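Local coordinates for protein aryl acylamidase (bacterium CSBL00001, PDB 4YJ6) that probably hydrolyses the amide bond of N-acylated aryl amines, as a member of the amidase signature family of enzymes, at residues G137-T142 / N159-G165; M83-F87 / S133-G137; R189-W194 / T399-V405; P177-D183 / Y223-R229; G184-I190 / C431-N437. One frame throughout, in Å; residues are numbered along the deposited sequence.

Contact 1. Residues G137-T142 / N159-G165; sequences GFRGTT and NAGGSSG. With PO4 (phosphate ion), chain B.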
# COMPACT_ATOMS: atom_id res chain seq x y z
N GLY A 137 6.99 -5.31 -8.34
CA GLY A 137 6.85 -4.84 -6.96
C GLY A 137 8.12 -4.98 -6.12
O GLY A 137 8.06 -4.81 -4.91
N PHE A 138 9.27 -5.25 -6.75
CA PHE A 138 10.39 -5.84 -5.99
C PHE A 138 11.33 -4.75 -5.43
O PHE A 138 12.55 -4.78 -5.63
CB PHE A 138 11.14 -6.88 -6.86
CG PHE A 138 11.73 -8.05 -6.06
CD1 PHE A 138 12.83 -7.88 -5.25
CD2 PHE A 138 11.20 -9.31 -6.18
CE1 PHE A 138 13.38 -8.98 -4.52
CE2 PHE A 138 11.73 -10.40 -5.44
CZ PHE A 138 12.82 -10.20 -4.62
N ARG A 139 10.73 -3.79 -4.72
CA ARG A 139 11.48 -2.79 -3.92
C ARG A 139 10.50 -1.82 -3.29
O ARG A 139 9.35 -1.67 -3.75
CB ARG A 139 12.49 -1.99 -4.77
CG ARG A 139 11.86 -1.38 -6.03
CD ARG A 139 12.91 -0.74 -6.97
NE ARG A 139 13.80 -1.74 -7.53
CZ ARG A 139 15.06 -1.54 -7.90
NH1 ARG A 139 15.63 -0.35 -7.77
NH2 ARG A 139 15.76 -2.56 -8.40
N GLY A 140 10.96 -1.13 -2.25
CA GLY A 140 10.16 -0.17 -1.51
C GLY A 140 10.24 1.26 -2.07
O GLY A 140 9.89 2.22 -1.38
N THR A 141 10.69 1.38 -3.32
CA THR A 141 10.66 2.64 -4.05
C THR A 141 9.85 2.41 -5.31
O THR A 141 9.59 1.26 -5.70
CB THR A 141 12.06 3.07 -4.47
OG1 THR A 141 12.70 1.95 -5.10
CG2 THR A 141 12.87 3.52 -3.21
N THR A 142 9.41 3.48 -5.94
CA THR A 142 8.73 3.36 -7.23
C THR A 142 9.50 4.01 -8.37
O THR A 142 9.59 5.23 -8.46
CB THR A 142 7.32 3.95 -7.15
OG1 THR A 142 6.58 3.19 -6.18
CG2 THR A 142 6.61 3.83 -8.54
N ASN A 159 11.69 10.34 -3.85
CA ASN A 159 10.79 9.29 -4.35
C ASN A 159 9.57 9.18 -3.44
O ASN A 159 9.63 9.51 -2.24
CB ASN A 159 11.56 7.98 -4.39
CG ASN A 159 10.89 6.93 -5.22
OD1 ASN A 159 10.25 6.01 -4.70
ND2 ASN A 159 11.06 7.02 -6.53
N ALA A 160 8.44 8.74 -4.02
CA ALA A 160 7.20 8.59 -3.28
C ALA A 160 7.22 7.35 -2.41
O ALA A 160 6.36 7.18 -1.53
CB ALA A 160 6.02 8.49 -4.27
N GLY A 161 8.22 6.49 -2.63
CA GLY A 161 8.24 5.17 -2.00
C GLY A 161 7.47 4.20 -2.88
O GLY A 161 6.96 4.59 -3.93
N GLY A 162 7.37 2.95 -2.45
CA GLY A 162 6.80 1.91 -3.29
C GLY A 162 6.54 0.65 -2.45
O GLY A 162 6.83 0.63 -1.25
N SER A 163 5.99 -0.39 -3.07
CA SER A 163 5.74 -0.41 -4.51
C SER A 163 4.48 0.33 -4.98
O SER A 163 4.31 0.50 -6.19
CB SER A 163 5.71 -1.87 -5.00
OG SER A 163 4.64 -2.59 -4.39
N SER A 164 3.60 0.75 -4.07
CA SER A 164 2.40 1.50 -4.48
C SER A 164 2.66 3.00 -4.50
O SER A 164 1.86 3.77 -3.96
CB SER A 164 1.23 1.28 -3.50
OG SER A 164 1.04 -0.10 -3.23
N GLY A 165 3.72 3.43 -5.16
CA GLY A 165 4.12 4.84 -5.08
C GLY A 165 3.16 5.76 -5.82
O GLY A 165 2.82 6.82 -5.33
P PO4 B . 5.51 -5.65 -2.49
O1 PO4 B . 7.00 -5.30 -2.57
O2 PO4 B . 5.47 -7.15 -2.51
O3 PO4 B . 4.99 -5.11 -1.19
O4 PO4 B . 4.72 -5.12 -3.66

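Contact 2. Residues M83-F87 / S133-G137; sequences MKDLF and SPVYG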
# COMPACT_ATOMS: atom_id res chain seq x y z
N MSE A 83 -6.43 2.25 -9.76
CA MSE A 83 -5.92 0.96 -9.24
C MSE A 83 -4.42 0.98 -9.53
O MSE A 83 -3.89 1.88 -10.24
CB MSE A 83 -6.58 -0.22 -9.94
CG MSE A 83 -6.14 -0.26 -11.39
SE MSE A 83 -6.80 -1.82 -12.25
CE MSE A 83 -5.93 -3.23 -11.21
N LYS A 84 -3.73 -0.02 -9.00
CA LYS A 84 -2.26 -0.12 -9.15
C LYS A 84 -1.86 -1.06 -10.28
O LYS A 84 -2.39 -2.18 -10.40
CB LYS A 84 -1.70 -0.65 -7.83
CG LYS A 84 -0.17 -0.90 -7.83
CD LYS A 84 0.22 -1.30 -6.41
CE LYS A 84 1.66 -1.78 -6.38
NZ LYS A 84 2.05 -2.16 -5.00
N ASP A 85 -0.87 -0.65 -11.08
CA ASP A 85 -0.36 -1.48 -12.16
C ASP A 85 0.69 -2.51 -11.66
O ASP A 85 1.87 -2.44 -12.03
CB ASP A 85 0.26 -0.55 -13.24
CG ASP A 85 0.81 -1.31 -14.43
OD1 ASP A 85 0.40 -2.49 -14.63
OD2 ASP A 85 1.62 -0.70 -15.19
N LEU A 86 0.26 -3.48 -10.85
CA LEU A 86 1.14 -4.56 -10.42
C LEU A 86 0.25 -5.79 -10.28
O LEU A 86 -0.59 -5.85 -9.38
CB LEU A 86 1.83 -4.22 -9.07
CG LEU A 86 2.68 -5.38 -8.54
CD1 LEU A 86 3.81 -5.76 -9.54
CD2 LEU A 86 3.29 -5.00 -7.18
N PHE A 87 0.40 -6.72 -11.23
CA PHE A 87 -0.54 -7.83 -11.41
C PHE A 87 -1.98 -7.30 -11.52
O PHE A 87 -2.93 -7.94 -11.07
CB PHE A 87 -0.39 -8.86 -10.29
CG PHE A 87 0.96 -9.53 -10.33
CD1 PHE A 87 1.21 -10.56 -11.24
CD2 PHE A 87 1.99 -9.09 -9.50
CE1 PHE A 87 2.44 -11.17 -11.30
CE2 PHE A 87 3.25 -9.71 -9.55
CZ PHE A 87 3.47 -10.74 -10.44
N SER A 133 4.22 1.34 -10.39
CA SER A 133 4.87 0.43 -9.44
C SER A 133 6.26 0.12 -10.02
O SER A 133 6.44 0.18 -11.24
CB SER A 133 4.03 -0.88 -9.33
OG SER A 133 4.74 -1.96 -8.66
N PRO A 134 7.24 -0.22 -9.16
CA PRO A 134 8.50 -0.80 -9.62
C PRO A 134 8.27 -2.20 -10.19
O PRO A 134 7.24 -2.86 -9.92
CB PRO A 134 9.32 -0.92 -8.33
CG PRO A 134 8.26 -1.20 -7.28
CD PRO A 134 7.13 -0.24 -7.69
N VAL A 135 9.22 -2.67 -10.98
CA VAL A 135 9.08 -3.94 -11.68
C VAL A 135 8.84 -5.07 -10.69
O VAL A 135 9.57 -5.23 -9.73
CB VAL A 135 10.35 -4.25 -12.54
CG1 VAL A 135 10.33 -5.70 -13.02
CG2 VAL A 135 10.47 -3.23 -13.71
N TYR A 136 7.77 -5.82 -10.93
CA TYR A 136 7.39 -6.97 -10.09
C TYR A 136 7.23 -6.59 -8.61
O TYR A 136 7.24 -7.46 -7.73
CB TYR A 136 8.41 -8.13 -10.24
CG TYR A 136 8.12 -9.08 -11.39
CD1 TYR A 136 6.95 -9.82 -11.40
CD2 TYR A 136 9.01 -9.24 -12.47
CE1 TYR A 136 6.66 -10.70 -12.44
CE2 TYR A 136 8.73 -10.12 -13.51
CZ TYR A 136 7.56 -10.84 -13.49
OH TYR A 136 7.24 -11.72 -14.50
N GLY A 137 6.99 -5.31 -8.34
CA GLY A 137 6.85 -4.84 -6.96
C GLY A 137 8.12 -4.98 -6.12
O GLY A 137 8.06 -4.81 -4.91
O HOH W 1 3.59 0.56 -13.41

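Contact 3. Residues R189-W194 / T399-V405; sequences RIPAAW and TLACMPV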
# COMPACT_ATOMS: atom_id res chain seq x y z
N ARG A 189 1.83 0.45 2.89
CA ARG A 189 2.23 1.23 4.05
C ARG A 189 3.50 2.04 3.81
O ARG A 189 3.64 3.15 4.34
CB ARG A 189 2.45 0.25 5.24
CG ARG A 189 1.13 -0.47 5.63
CD ARG A 189 1.38 -1.69 6.53
NE ARG A 189 1.89 -2.81 5.74
CZ ARG A 189 2.61 -3.81 6.27
NH1 ARG A 189 2.96 -3.79 7.57
NH2 ARG A 189 2.99 -4.82 5.51
N ILE A 190 4.44 1.46 3.06
CA ILE A 190 5.74 2.11 2.79
C ILE A 190 5.56 3.49 2.13
O ILE A 190 6.02 4.50 2.66
CB ILE A 190 6.59 1.21 1.89
CG1 ILE A 190 6.99 -0.08 2.63
CG2 ILE A 190 7.86 1.93 1.43
CD1 ILE A 190 7.35 -1.21 1.66
N PRO A 191 4.82 3.55 1.00
CA PRO A 191 4.70 4.87 0.38
C PRO A 191 3.78 5.79 1.15
O PRO A 191 3.94 7.02 1.05
CB PRO A 191 4.15 4.55 -1.03
CG PRO A 191 3.39 3.26 -0.82
CD PRO A 191 4.23 2.49 0.18
N ALA A 192 2.82 5.23 1.90
CA ALA A 192 2.00 6.08 2.77
C ALA A 192 2.91 6.83 3.77
O ALA A 192 2.78 8.05 3.97
CB ALA A 192 0.97 5.23 3.53
N ALA A 193 3.82 6.08 4.41
CA ALA A 193 4.74 6.65 5.42
C ALA A 193 5.54 7.80 4.80
O ALA A 193 5.72 8.86 5.43
CB ALA A 193 5.70 5.56 5.92
N TRP A 194 6.07 7.60 3.60
CA TRP A 194 6.86 8.68 2.99
C TRP A 194 6.05 9.84 2.41
O TRP A 194 6.65 10.80 1.95
CB TRP A 194 7.74 8.11 1.87
CG TRP A 194 9.01 7.43 2.35
CD1 TRP A 194 9.41 7.25 3.66
CD2 TRP A 194 10.03 6.86 1.53
NE1 TRP A 194 10.62 6.60 3.68
CE2 TRP A 194 11.03 6.36 2.41
CE3 TRP A 194 10.22 6.75 0.15
CZ2 TRP A 194 12.18 5.72 1.94
CZ3 TRP A 194 11.38 6.11 -0.32
CH2 TRP A 194 12.34 5.60 0.58
N THR A 399 7.08 2.95 10.84
CA THR A 399 6.77 2.16 9.65
C THR A 399 8.05 1.73 8.93
O THR A 399 8.16 0.59 8.49
CB THR A 399 5.90 2.99 8.69
OG1 THR A 399 4.80 3.48 9.44
CG2 THR A 399 5.41 2.17 7.47
N LEU A 400 9.01 2.66 8.84
CA LEU A 400 10.20 2.47 8.05
C LEU A 400 11.45 2.90 8.81
O LEU A 400 11.38 3.72 9.72
CB LEU A 400 10.16 3.34 6.79
CG LEU A 400 8.93 3.11 5.93
CD1 LEU A 400 8.92 4.13 4.80
CD2 LEU A 400 9.00 1.68 5.40
N ALA A 401 12.59 2.35 8.40
CA ALA A 401 13.86 2.62 9.09
C ALA A 401 14.56 3.88 8.58
O ALA A 401 15.57 4.29 9.18
CB ALA A 401 14.79 1.45 8.91
N CYS A 402 14.08 4.47 7.49
CA CYS A 402 14.74 5.65 6.91
C CYS A 402 13.76 6.59 6.22
O CYS A 402 12.62 6.21 5.91
CB CYS A 402 15.83 5.24 5.91
SG CYS A 402 15.21 4.25 4.49
N MSE A 403 14.23 7.80 5.97
CA MSE A 403 13.48 8.82 5.25
C MSE A 403 13.53 8.62 3.74
O MSE A 403 14.31 7.81 3.23
CB MSE A 403 14.08 10.20 5.58
CG MSE A 403 14.11 10.52 7.07
SE MSE A 403 12.34 10.54 7.87
CE MSE A 403 11.50 11.98 6.86
N PRO A 404 12.67 9.35 3.01
CA PRO A 404 12.68 9.22 1.56
C PRO A 404 14.06 9.44 0.95
O PRO A 404 14.87 10.24 1.48
CB PRO A 404 11.72 10.34 1.11
CG PRO A 404 10.73 10.44 2.21
CD PRO A 404 11.58 10.23 3.48
N VAL A 405 14.32 8.71 -0.13
CA VAL A 405 15.55 8.81 -0.90
C VAL A 405 15.34 9.67 -2.14
O VAL A 405 14.22 9.82 -2.66
CB VAL A 405 16.10 7.43 -1.30
CG1 VAL A 405 16.34 6.58 -0.05
CG2 VAL A 405 15.14 6.71 -2.29

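Contact 4. Residues P177-D183 / Y223-R229; sequences PVAGGTD and YEGPITR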
# COMPACT_ATOMS: atom_id res chain seq x y z
N PRO A 177 -9.20 10.91 -3.39
CA PRO A 177 -9.20 10.74 -1.92
C PRO A 177 -8.77 9.35 -1.47
O PRO A 177 -8.39 9.18 -0.32
CB PRO A 177 -10.66 10.99 -1.53
CG PRO A 177 -11.44 10.59 -2.80
CD PRO A 177 -10.57 10.99 -3.94
N VAL A 178 -8.78 8.38 -2.37
CA VAL A 178 -8.40 7.00 -2.01
C VAL A 178 -7.78 6.40 -3.26
O VAL A 178 -8.18 6.73 -4.39
CB VAL A 178 -9.62 6.16 -1.52
CG1 VAL A 178 -10.75 6.18 -2.57
CG2 VAL A 178 -9.19 4.69 -1.21
N ALA A 179 -6.77 5.55 -3.09
CA ALA A 179 -6.19 4.82 -4.23
C ALA A 179 -5.85 3.40 -3.76
O ALA A 179 -5.57 3.19 -2.58
CB ALA A 179 -4.93 5.54 -4.76
N GLY A 180 -5.86 2.45 -4.68
CA GLY A 180 -5.58 1.07 -4.31
C GLY A 180 -4.09 0.75 -4.25
O GLY A 180 -3.32 1.09 -5.15
N GLY A 181 -3.69 0.09 -3.18
CA GLY A 181 -2.33 -0.38 -3.05
C GLY A 181 -2.32 -1.89 -2.91
O GLY A 181 -3.36 -2.54 -2.70
N THR A 182 -1.14 -2.47 -3.11
CA THR A 182 -0.97 -3.89 -2.82
C THR A 182 0.26 -4.02 -1.96
O THR A 182 1.10 -3.11 -1.93
CB THR A 182 -0.84 -4.76 -4.09
OG1 THR A 182 0.40 -4.50 -4.78
CG2 THR A 182 -2.03 -4.46 -5.05
N ASP A 183 0.38 -5.15 -1.26
CA ASP A 183 1.37 -5.19 -0.16
C ASP A 183 1.83 -6.65 0.05
O ASP A 183 1.03 -7.50 0.47
CB ASP A 183 0.63 -4.62 1.08
CG ASP A 183 1.51 -4.41 2.32
OD1 ASP A 183 2.30 -5.29 2.72
OD2 ASP A 183 1.38 -3.31 2.91
N TYR A 223 -1.66 -8.59 0.26
CA TYR A 223 -2.87 -7.87 0.59
C TYR A 223 -3.18 -6.78 -0.43
O TYR A 223 -2.27 -6.15 -0.99
CB TYR A 223 -2.65 -7.10 1.89
CG TYR A 223 -2.06 -7.90 3.04
CD1 TYR A 223 -2.89 -8.71 3.84
CD2 TYR A 223 -0.70 -7.83 3.34
CE1 TYR A 223 -2.38 -9.43 4.92
CE2 TYR A 223 -0.18 -8.57 4.46
CZ TYR A 223 -1.03 -9.36 5.21
OH TYR A 223 -0.56 -10.05 6.30
N GLU A 224 -4.48 -6.52 -0.65
CA GLU A 224 -4.90 -5.26 -1.28
C GLU A 224 -5.56 -4.38 -0.24
O GLU A 224 -6.24 -4.87 0.67
CB GLU A 224 -5.88 -5.53 -2.43
CG GLU A 224 -5.24 -6.42 -3.54
CD GLU A 224 -5.88 -6.29 -4.91
OE1 GLU A 224 -6.40 -5.21 -5.27
OE2 GLU A 224 -5.85 -7.31 -5.64
N GLY A 225 -5.37 -3.07 -0.35
CA GLY A 225 -6.00 -2.17 0.60
C GLY A 225 -5.85 -0.72 0.17
O GLY A 225 -5.18 -0.43 -0.80
N PRO A 226 -6.50 0.18 0.91
CA PRO A 226 -6.59 1.59 0.55
C PRO A 226 -5.46 2.46 1.11
O PRO A 226 -4.98 2.20 2.22
CB PRO A 226 -7.92 2.00 1.17
CG PRO A 226 -7.96 1.20 2.45
CD PRO A 226 -7.30 -0.15 2.09
N ILE A 227 -5.10 3.48 0.34
CA ILE A 227 -4.30 4.60 0.84
C ILE A 227 -5.20 5.84 0.79
O ILE A 227 -5.81 6.10 -0.23
CB ILE A 227 -3.05 4.78 -0.02
CG1 ILE A 227 -2.18 3.53 0.10
CG2 ILE A 227 -2.24 6.08 0.40
CD1 ILE A 227 -0.97 3.49 -0.86
N THR A 228 -5.32 6.57 1.90
CA THR A 228 -6.26 7.69 2.00
C THR A 228 -5.60 8.85 2.76
O THR A 228 -4.48 8.73 3.23
CB THR A 228 -7.51 7.31 2.80
OG1 THR A 228 -7.12 6.88 4.12
CG2 THR A 228 -8.29 6.17 2.12
N ARG A 229 -6.30 9.97 2.90
CA ARG A 229 -5.79 11.06 3.74
C ARG A 229 -6.45 11.05 5.09
O ARG A 229 -5.93 11.67 6.03
CB ARG A 229 -6.02 12.44 3.08
CG ARG A 229 -5.15 12.65 1.81
CD ARG A 229 -5.28 14.05 1.19
NE ARG A 229 -6.65 14.30 0.77
CZ ARG A 229 -7.17 13.92 -0.40
NH1 ARG A 229 -6.42 13.33 -1.33
NH2 ARG A 229 -8.44 14.16 -0.63
O HOH W 2 -8.87 10.77 1.90
O HOH W 3 -5.36 -2.56 -4.66

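Contact 5. Residues G184-I190 / C431-N437; sequences GGGSIRI and CMTYLTN. With PO4 (phosphate ion), chain B.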
# COMPACT_ATOMS: atom_id res chain seq x y z
N GLY A 184 3.11 -6.93 -0.25
CA GLY A 184 3.72 -8.24 -0.07
C GLY A 184 4.93 -8.10 0.89
O GLY A 184 5.33 -9.09 1.50
N GLY A 185 5.46 -6.88 1.02
CA GLY A 185 6.54 -6.60 1.99
C GLY A 185 6.32 -5.25 2.65
O GLY A 185 7.19 -4.71 3.30
N GLY A 186 5.12 -4.70 2.49
CA GLY A 186 4.82 -3.43 3.10
C GLY A 186 4.20 -2.39 2.19
O GLY A 186 3.96 -1.27 2.62
N SER A 187 3.87 -2.75 0.95
CA SER A 187 3.71 -1.70 -0.05
C SER A 187 2.42 -0.87 -0.07
O SER A 187 2.32 0.04 -0.87
CB SER A 187 4.00 -2.29 -1.42
OG SER A 187 5.40 -2.56 -1.48
N ILE A 188 1.46 -1.16 0.80
CA ILE A 188 0.38 -0.20 1.06
C ILE A 188 0.92 0.88 2.02
O ILE A 188 0.51 2.04 1.98
CB ILE A 188 -0.80 -0.92 1.73
CG1 ILE A 188 -1.55 -1.76 0.68
CG2 ILE A 188 -1.79 0.07 2.39
CD1 ILE A 188 -2.38 -2.86 1.34
N ARG A 189 1.83 0.45 2.89
CA ARG A 189 2.23 1.23 4.05
C ARG A 189 3.50 2.04 3.81
O ARG A 189 3.64 3.15 4.34
CB ARG A 189 2.45 0.25 5.24
CG ARG A 189 1.13 -0.47 5.63
CD ARG A 189 1.38 -1.69 6.53
NE ARG A 189 1.89 -2.81 5.74
CZ ARG A 189 2.61 -3.81 6.27
NH1 ARG A 189 2.96 -3.79 7.57
NH2 ARG A 189 2.99 -4.82 5.51
N ILE A 190 4.44 1.46 3.06
CA ILE A 190 5.74 2.11 2.79
C ILE A 190 5.56 3.49 2.13
O ILE A 190 6.02 4.50 2.66
CB ILE A 190 6.59 1.21 1.89
CG1 ILE A 190 6.99 -0.08 2.63
CG2 ILE A 190 7.86 1.93 1.43
CD1 ILE A 190 7.35 -1.21 1.66
N CYS A 431 12.34 -1.69 5.01
CA CYS A 431 10.87 -1.69 5.05
C CYS A 431 10.41 -2.66 6.14
O CYS A 431 10.02 -3.80 5.84
CB CYS A 431 10.29 -2.14 3.69
SG CYS A 431 10.94 -1.16 2.29
N MSE A 432 10.44 -2.19 7.39
CA MSE A 432 10.20 -3.03 8.57
C MSE A 432 8.80 -3.61 8.59
O MSE A 432 8.54 -4.58 9.28
CB MSE A 432 10.50 -2.22 9.82
CG MSE A 432 11.90 -1.70 9.72
SE MSE A 432 12.35 -1.00 11.48
CE MSE A 432 11.37 0.66 11.48
N THR A 433 7.92 -2.98 7.80
CA THR A 433 6.58 -3.50 7.48
C THR A 433 6.54 -4.97 7.07
O THR A 433 5.49 -5.62 7.25
CB THR A 433 6.04 -2.71 6.26
OG1 THR A 433 7.08 -2.56 5.29
CG2 THR A 433 5.67 -1.31 6.71
N TYR A 434 7.62 -5.51 6.50
CA TYR A 434 7.51 -6.87 5.94
C TYR A 434 7.23 -7.90 7.03
O TYR A 434 6.80 -9.03 6.70
CB TYR A 434 8.71 -7.30 5.07
CG TYR A 434 10.06 -7.45 5.78
CD1 TYR A 434 10.27 -8.48 6.71
CD2 TYR A 434 11.12 -6.61 5.46
CE1 TYR A 434 11.51 -8.62 7.35
CE2 TYR A 434 12.35 -6.75 6.08
CZ TYR A 434 12.55 -7.75 7.02
OH TYR A 434 13.78 -7.89 7.64
N LEU A 435 7.46 -7.56 8.30
CA LEU A 435 7.17 -8.54 9.37
C LEU A 435 5.70 -8.99 9.33
O LEU A 435 5.42 -10.15 9.64
CB LEU A 435 7.50 -8.00 10.75
CG LEU A 435 8.98 -7.66 10.94
CD1 LEU A 435 9.17 -7.01 12.34
CD2 LEU A 435 9.84 -8.89 10.78
N THR A 436 4.75 -8.10 8.99
CA THR A 436 3.34 -8.54 8.99
C THR A 436 2.97 -9.26 7.71
O THR A 436 1.93 -9.91 7.64
CB THR A 436 2.36 -7.36 9.18
OG1 THR A 436 2.44 -6.50 8.05
CG2 THR A 436 2.71 -6.57 10.45
N ASN A 437 3.80 -9.18 6.67
CA ASN A 437 3.61 -10.10 5.54
C ASN A 437 4.08 -11.51 5.92
O ASN A 437 3.62 -12.48 5.38
CB ASN A 437 4.36 -9.60 4.29
CG ASN A 437 3.91 -8.22 3.90
OD1 ASN A 437 4.53 -7.24 4.31
ND2 ASN A 437 2.83 -8.12 3.13
P PO4 B . 5.51 -5.65 -2.49
O1 PO4 B . 7.00 -5.30 -2.57
O2 PO4 B . 5.47 -7.15 -2.51
O3 PO4 B . 4.99 -5.11 -1.19
O4 PO4 B . 4.72 -5.12 -3.66

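Contact 1. Residues G137-T142 / N159-G165
Thr142 and Asn159 clasp each other at the tight end of this contact, the Asn159 amide lying alongside the Thr142 backbone and bonding it twice. Thr142 N meets an in-plane lone pair of Asn159 OD1 at 2.9 Å, almost straight (167°), and Asn159 ND2 answers to Thr142 O at 3.0 Å from well above that carbonyl's plane. OD1 also accepts from Gly161 N, which closes an Asx turn, and ND2 has a further partner in Asn407, so both ends of the amide are fixed.

The Thr142 hydroxyl reaches deeper. It donates to Gly161 O (OG1 to O, 2.7 Å) and takes a weak bond from Gly165 N, where helix 165-172 begins. Around it the packing leaves no room for side chains: a beta carbon on Gly162 or Gly165 would collide with Thr142 OG1.

At the other end the two segments barely grip. Gly137 CA merely touches Ser163 CB at 3.7 Å, Gly137 is partly exposed, and a phosphate ion, probably from the crystallisation liquor, occupies this side. Ser163 OG, turned between its own N and carbonyl carbon (chi1 63°), donates to phosphate O4 at 2.6 Å and also bonds Lys84 NZ, while Ser163 N is bonded to Ser187 OG. The peptide bond before Ser163 is cis. A glycine- and serine-rich loop with a cis serine set between a lysine and a second serine is consistent with the Ser-cisSer-Lys site characteristic of amidase signature enzymes.

Contact 2. Residues M83-F87 / S133-G137
Leu86 straddles the turn at Tyr136 and Gly137 with its two methyl branches. CD1 lies against the peptide link between them, 3.4 Å from Gly137 N, while CD2 faces Gly137 CA at 3.6 Å and the Ser133 hydroxyl. The extended first torsion (chi1 176°) carries the fork across the gap between the segments. Gly137 has to be bare here, since a beta carbon would run into Leu86 CD2.

Beside it, Phe87 brings its ring tip, CZ, to the edge of the Tyr136 ring, in the plane of that ring and 3.7 Å from CD1. The two planes are inclined at 46°, an oblique pair. On the inner side the fully extended Lys84 passes Ser133 with its CE 3.8 Å from OG and delivers NZ beyond the contact to Ser163, Ser164 and Thr182. Ser133 OG itself turns back to Pro134 O, at 2.9 Å on a lone pair.

An alanine in place of Leu86 is likely to leave the Gly137 backbone and Ser133 without their apolar cover and to open a gap beside the phosphate site.

No direct hydrogen bond joins the segments. Van der Waals contacts and one water do the joining; the water bridges Ser133 N and Asp85 OD2, which also bonds Thr96 OG1. The chemistry is thus mainly apolar, with the lysine amine bonded to hydroxyls outside the contact.

Contact 3. Residues R189-W194 / T399-V405
Trp194 lays one face of its indole over Pro404. The CA of Pro404 sits above the six-membered ring, 3.4 Å from its centroid and only 10° off the normal, a clear CH-pi contact, while Pro404 CG covers the five-membered ring, 3.5 Å from Trp194 CG. Met403 C joins on the same face, displaced toward the rim, so the indole is pressed flat against the backbone rather than against a side chain alone.

Its polar edge is equally well occupied. Trp194 NE1 donates to Cys402 O at 3.0 Å and 161°, the oxygen lying near the ring plane; this is the one hydrogen bond across the contact, and together with the proline it fixes the ring's rotation. Leu400 crosses the indole at about a right angle and brings CD1 to 3.2 Å from Trp194 NE1, approaching obliquely.

The two branches of Leu400 divide the helix between them. CD1 also meets Ala193 CB at 3.7 Å, and CD2 reaches Ile190 CG1 at 3.8 Å, crossing that side chain too at a right angle. Thr399 then closes the row: the anti placement of its CG2 relative to the backbone N carries that methyl onto Ala193 CB at 3.7 Å, while its hydroxyl is bonded to Ser445.

What results is a buried, largely apolar seam in the amidase fold, in which the short helix 190-195 is pinned to the loop leaving strand 394-398 of the large mixed sheet.

Contact 4. Residues P177-D183 / Y223-R229
Tyr223 and Asp183 meet with ring and carboxylate planes 80° apart, and the ring carbon CD2 of Tyr223 approaches the backbone O of Asp183 obliquely at 3.4 Å. At the far end of the strand pair the Arg229 guanidinium has water 2 over one face, off toward its rim, and Pro177 obliquely beside it, NH2 to CA 3.7 Å. That water also bridges Pro177 O and Arg229 N.

Between these ends strands 178-183 and 223-228 run antiparallel, at 146°. Ala179 with Ile227 and Gly181 with Gly225 are hydrogen-bonded pairs, closed by reciprocal bonds such as Ile227 N to Ala179 O (3.0 Å) and Gly181 N to Gly225 O (2.9 Å). Asp183 with Tyr223 is looser: Tyr223 N to Asp183 O is sound, whereas the return bond is weak. On the face bearing Val178, Val178 CG2 touches Pro226 CB at 3.8 Å and lies side by side with Thr228. Gly181 is close-packed on the other face, where a beta carbon would be tight against Ile227 CD1. Water 3 ties Gly181 O to Glu224 OE1, which also accepts from Tyr116 N.

Bent at its third torsion (chi3 -61°), Arg229 turns NH1 to the carbonyls of Val171 and Val176; a leucine here would probably leave those two oxygens without this donor and Pro177 less covered.

The backbones thus hold each other, leaving the side-chain charges for partners outside: the Asp183 carboxylate bonds Asn437 of helix 434-439 and is salt-bridged to Arg189 beside the start of helix 190-195.

Contact 5. Residues G184-I190 / C431-N437
Gly184 O stands directly above the side-chain amide of Asn437, 2.9 Å from its CG, yet makes no hydrogen bond to that amide; its donor is Trp322 NE1, while Asn437 ND2 is bonded to Asp183 OD1. Thr433 OG1 donates to a lone pair of Gly185 O at 2.9 Å, and at Gly186 a beta carbon would strike that same hydroxyl.

On their other side the glycines cradle the phosphate. Gly184 N donates to phosphate O3 at 2.8 Å. The same O3 accepts from Gly185 N at 2.9 Å, and Ser187 OG reaches O3 at 2.6 Å. Backbone amides converging on one oxygen just before a serine are consistent with the oxyanion hole of the family, a pocket the phosphate plausibly marks.

Arg189 continues the grip on the turn 431-434. The bend at its third torsion (chi3 -76°) lays one guanidinium face under Thr433 CB, and NH1 and NH2 each make a weak bond to Thr433 O; Asp183 is its salt-bridge partner. Thr436 OG1, hydrogen-bonded to Gln201 OE1, lies 2.8 Å from Arg189 NH1. Ile190 finishes the contact with CD1 against Cys431 SG at 3.6 Å.

Along the chain contact 2 comes first and passes directly to contact 1, with which it shares Gly137; contacts 4, 5 and 3 follow, contacts 3 and 5 sharing Arg189 and Ile190. Strand 178-183 of contact 4, at the edge of the large mixed sheet, runs into the glycine loop of contact 5 and then helix 190-195 of contact 3. Centres lie about 9 Å apart for contacts 1 and 2 and about 18 Å for contacts 2 and 3, which do not touch. Lys84, Ser163 and Ser187, from contacts 2, 1 and 5, converge beside the phosphate, consistent with the family's Ser-cisSer-Lys site being assembled from distant parts of one chain.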